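Local atomic coordinates of solute-binding protein (Thermoactinomyces vulgaris, PDB entry 2ZYM), a protein that binds cyclodextrins outside the cell and probably delivers them, and perhaps maltose-type sugars, to a membrane transporter. Residues A[97-102]-A[298-303]. Sequence-based numbering, arbitrary orientation.
Sequences IQVDNS and ELMQFL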
ATOM      1  N   ILE A  97     -14.933  14.576   6.259  1.00 24.31           N
ATOM      2  CA  ILE A  97     -15.987  13.806   6.920  1.00 23.19           C
ATOM      3  C   ILE A  97     -16.314  14.362   8.307  1.00 24.70           C
ATOM      4  O   ILE A  97     -15.431  14.844   9.020  1.00 24.70           O
ATOM      5  CB  ILE A  97     -15.641  12.295   6.985  1.00 24.53           C
ATOM      6  CG1 ILE A  97     -14.270  12.056   7.622  1.00 24.19           C
ATOM      7  CG2 ILE A  97     -15.656  11.685   5.593  1.00 21.20           C
ATOM      8  CD1 ILE A  97     -14.332  11.342   8.940  1.00 27.07           C
ATOM      9  N   GLN A  98     -17.590  14.295   8.676  1.00 23.92           N
ATOM     10  CA  GLN A  98     -18.060  14.875   9.932  1.00 26.42           C
ATOM     11  C   GLN A  98     -18.407  13.789  10.927  1.00 24.97           C
ATOM     12  O   GLN A  98     -19.442  13.125  10.814  1.00 25.20           O
ATOM     13  CB  GLN A  98     -19.261  15.798   9.705  1.00 29.52           C
ATOM     14  CG  GLN A  98     -19.247  16.554   8.382  1.00 32.62           C
ATOM     15  CD  GLN A  98     -17.889  17.153   8.021  1.00 34.59           C
ATOM     16  OE1 GLN A  98     -17.137  17.609   8.884  1.00 36.94           O
ATOM     17  NE2 GLN A  98     -17.576  17.152   6.736  1.00 36.91           N
ATOM     18  N   VAL A  99     -17.515  13.610  11.894  1.00 25.14           N
ATOM     19  CA  VAL A  99     -17.647  12.568  12.900  1.00 26.28           C
ATOM     20  C   VAL A  99     -17.335  13.142  14.278  1.00 26.48           C
ATOM     21  O   VAL A  99     -16.589  14.122  14.395  1.00 26.39           O
ATOM     22  CB  VAL A  99     -16.727  11.351  12.596  1.00 26.66           C
ATOM     23  CG1 VAL A  99     -17.196  10.613  11.345  1.00 27.31           C
ATOM     24  CG2 VAL A  99     -15.268  11.781  12.453  1.00 25.55           C
ATOM     25  N   ASP A 100     -17.918  12.540  15.311  1.00 26.66           N
ATOM     26  CA  ASP A 100     -17.665  12.949  16.689  1.00 26.97           C
ATOM     27  C   ASP A 100     -16.220  12.677  17.095  1.00 26.74           C
ATOM     28  O   ASP A 100     -15.542  11.834  16.497  1.00 25.41           O
ATOM     29  CB  ASP A 100     -18.626  12.237  17.649  1.00 28.90           C
ATOM     30  CG  ASP A 100     -20.037  12.812  17.610  1.00 31.21           C
ATOM     31  OD1 ASP A 100     -20.296  13.773  16.851  1.00 32.91           O
ATOM     32  OD2 ASP A 100     -20.897  12.296  18.353  1.00 33.35           O
ATOM     33  N   ASN A 101     -15.756  13.406  18.109  1.00 25.82           N
ATOM     34  CA  ASN A 101     -14.421  13.218  18.676  1.00 27.11           C
ATOM     35  C   ASN A 101     -14.222  11.796  19.185  1.00 26.50           C
ATOM     36  O   ASN A 101     -13.118  11.253  19.118  1.00 27.81           O
ATOM     37  CB  ASN A 101     -14.191  14.208  19.819  1.00 28.06           C
ATOM     38  CG  ASN A 101     -12.764  14.183  20.340  1.00 29.36           C
ATOM     39  OD1 ASN A 101     -11.810  14.394  19.591  1.00 29.53           O
ATOM     40  ND2 ASN A 101     -12.614  13.938  21.637  1.00 32.19           N
ATOM     41  N   SER A 102     -15.302  11.208  19.694  1.00 26.58           N
ATOM     42  CA  SER A 102     -15.291   9.843  20.211  1.00 27.49           C
ATOM     43  C   SER A 102     -14.997   8.817  19.115  1.00 26.76           C
ATOM     44  O   SER A 102     -14.335   7.810  19.367  1.00 27.06           O
ATOM     45  CB  SER A 102     -16.619   9.521  20.901  1.00 27.39           C
ATOM     46  OG  SER A 102     -17.705   9.610  19.995  1.00 27.61           O
ATOM     47  N   GLU A 298     -22.362   7.951   7.930  1.00 18.01           N
ATOM     48  CA  GLU A 298     -22.899   6.988   8.896  1.00 19.12           C
ATOM     49  C   GLU A 298     -22.494   5.559   8.541  1.00 16.63           C
ATOM     50  O   GLU A 298     -22.122   4.773   9.416  1.00 16.48           O
ATOM     51  CB  GLU A 298     -24.422   7.101   8.999  1.00 20.19           C
ATOM     52  CG  GLU A 298     -24.904   8.371   9.690  1.00 24.57           C
ATOM     53  CD  GLU A 298     -26.404   8.578   9.582  1.00 24.78           C
ATOM     54  OE1 GLU A 298     -26.868   9.701   9.876  1.00 29.50           O
ATOM     55  OE2 GLU A 298     -27.120   7.625   9.211  1.00 27.11           O
ATOM     56  N   LEU A 299     -22.555   5.233   7.251  1.00 16.96           N
ATOM     57  CA  LEU A 299     -22.125   3.926   6.765  1.00 16.29           C
ATOM     58  C   LEU A 299     -20.630   3.724   7.008  1.00 14.14           C
ATOM     59  O   LEU A 299     -20.209   2.650   7.436  1.00 14.50           O
ATOM     60  CB  LEU A 299     -22.476   3.755   5.281  1.00 16.65           C
ATOM     61  CG  LEU A 299     -21.954   2.546   4.493  1.00 19.09           C
ATOM     62  CD1 LEU A 299     -22.391   1.216   5.086  1.00 17.47           C
ATOM     63  CD2 LEU A 299     -22.406   2.656   3.053  1.00 19.07           C
ATOM     64  N   MET A 300     -19.843   4.769   6.756  1.00 14.46           N
ATOM     65  CA  MET A 300     -18.401   4.727   6.980  1.00 15.90           C
ATOM     66  C   MET A 300     -18.075   4.426   8.442  1.00 14.71           C
ATOM     67  O   MET A 300     -17.189   3.620   8.725  1.00 15.30           O
ATOM     68  CB  MET A 300     -17.745   6.037   6.543  1.00 15.69           C
ATOM     69  CG  MET A 300     -16.228   6.034   6.665  1.00 20.58           C
ATOM     70  SD  MET A 300     -15.475   7.649   6.429  1.00 19.73           S
ATOM     71  CE  MET A 300     -16.402   8.640   7.598  1.00 24.06           C
ATOM     72  N   GLN A 301     -18.798   5.073   9.357  1.00 15.97           N
ATOM     73  CA  GLN A 301     -18.650   4.820  10.789  1.00 16.48           C
ATOM     74  C   GLN A 301     -18.995   3.370  11.118  1.00 16.63           C
ATOM     75  O   GLN A 301     -18.264   2.703  11.858  1.00 17.44           O
ATOM     76  CB  GLN A 301     -19.542   5.761  11.608  1.00 19.12           C
ATOM     77  CG  GLN A 301     -19.062   7.206  11.682  1.00 24.06           C
ATOM     78  CD  GLN A 301     -19.839   8.041  12.691  1.00 26.06           C
ATOM     79  OE1 GLN A 301     -19.277   8.914  13.346  1.00 30.54           O
ATOM     80  NE2 GLN A 301     -21.136   7.773  12.822  1.00 29.63           N
ATOM     81  N   PHE A 302     -20.107   2.893  10.560  1.00 15.83           N
ATOM     82  CA  PHE A 302     -20.569   1.521  10.765  1.00 16.00           C
ATOM     83  C   PHE A 302     -19.548   0.498  10.259  1.00 13.90           C
ATOM     84  O   PHE A 302     -19.300  -0.514  10.917  1.00 14.44           O
ATOM     85  CB  PHE A 302     -21.925   1.300  10.089  1.00 16.47           C
ATOM     86  CG  PHE A 302     -22.582  -0.007  10.456  1.00 16.54           C
ATOM     87  CD1 PHE A 302     -23.386  -0.102  11.586  1.00 14.80           C
ATOM     88  CD2 PHE A 302     -22.394  -1.143   9.671  1.00 17.30           C
ATOM     89  CE1 PHE A 302     -23.993  -1.308  11.933  1.00 15.99           C
ATOM     90  CE2 PHE A 302     -22.996  -2.352  10.008  1.00 16.46           C
ATOM     91  CZ  PHE A 302     -23.800  -2.435  11.145  1.00 15.63           C
ATOM     92  N   LEU A 303     -18.957   0.773   9.099  1.00 14.07           N
ATOM     93  CA  LEU A 303     -17.959  -0.120   8.503  1.00 13.76           C
ATOM     94  C   LEU A 303     -16.621  -0.145   9.247  1.00 13.81           C
ATOM     95  O   LEU A 303     -15.809  -1.040   9.023  1.00 13.70           O
ATOM     96  CB  LEU A 303     -17.716   0.242   7.031  1.00 14.93           C
ATOM     97  CG  LEU A 303     -18.823  -0.001   6.001  1.00 15.77           C
ATOM     98  CD1 LEU A 303     -18.429   0.610   4.663  1.00 13.50           C
ATOM     99  CD2 LEU A 303     -19.122  -1.486   5.843  1.00 17.13           C
TER
HETATM  100  O   HOH W   1     -20.356  10.904  14.304  1.00 29.58           O
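Ile97 and Val99 belong to an irregular run, 97-102, that leaves the short strand 94-95 and enters helix 101-104 at Asp100, and both point toward residues 298-303 of helix 293-303. The backbones keep well apart, with 8.1 Å between CA of Val99 and CA of Gln301, so side chains and one water bridge the gap. This is a helix packed beside the loop that follows strand 94-95, in a lobe of the periplasmic-binding-protein fold, and it illustrates how one loop can meet a helix by two unlike means. On the buried side the means is apolar. CG of Met300 stands anti to its backbone N (chi1 -176°), and a bend at chi3 (53°) brings the terminal methyl against Ile97, whose side chain it crosses at about a right angle. CE sits in the fork of the isoleucine, 3.7 Å from both CG2 and CD1 of Ile97. Leu124 of strand 120-129 touches both residues. Replacing Ile97 by alanine keeps CB but would probably open a gap beside CE of Met300, leaving that methyl less restrained on this side. Toward the surface the contact turns mixed. Gln301 and Val99 lie alongside, their side chains pointing opposite ways, with OE1 of Gln301 touching CG1 of Val99 at 3.3 Å. No direct hydrogen bond joins the segments; instead a water accepts from the backbone N of Asp100 at 3.1 Å and donates to OE1 of Gln301 at a short 2.5 Å.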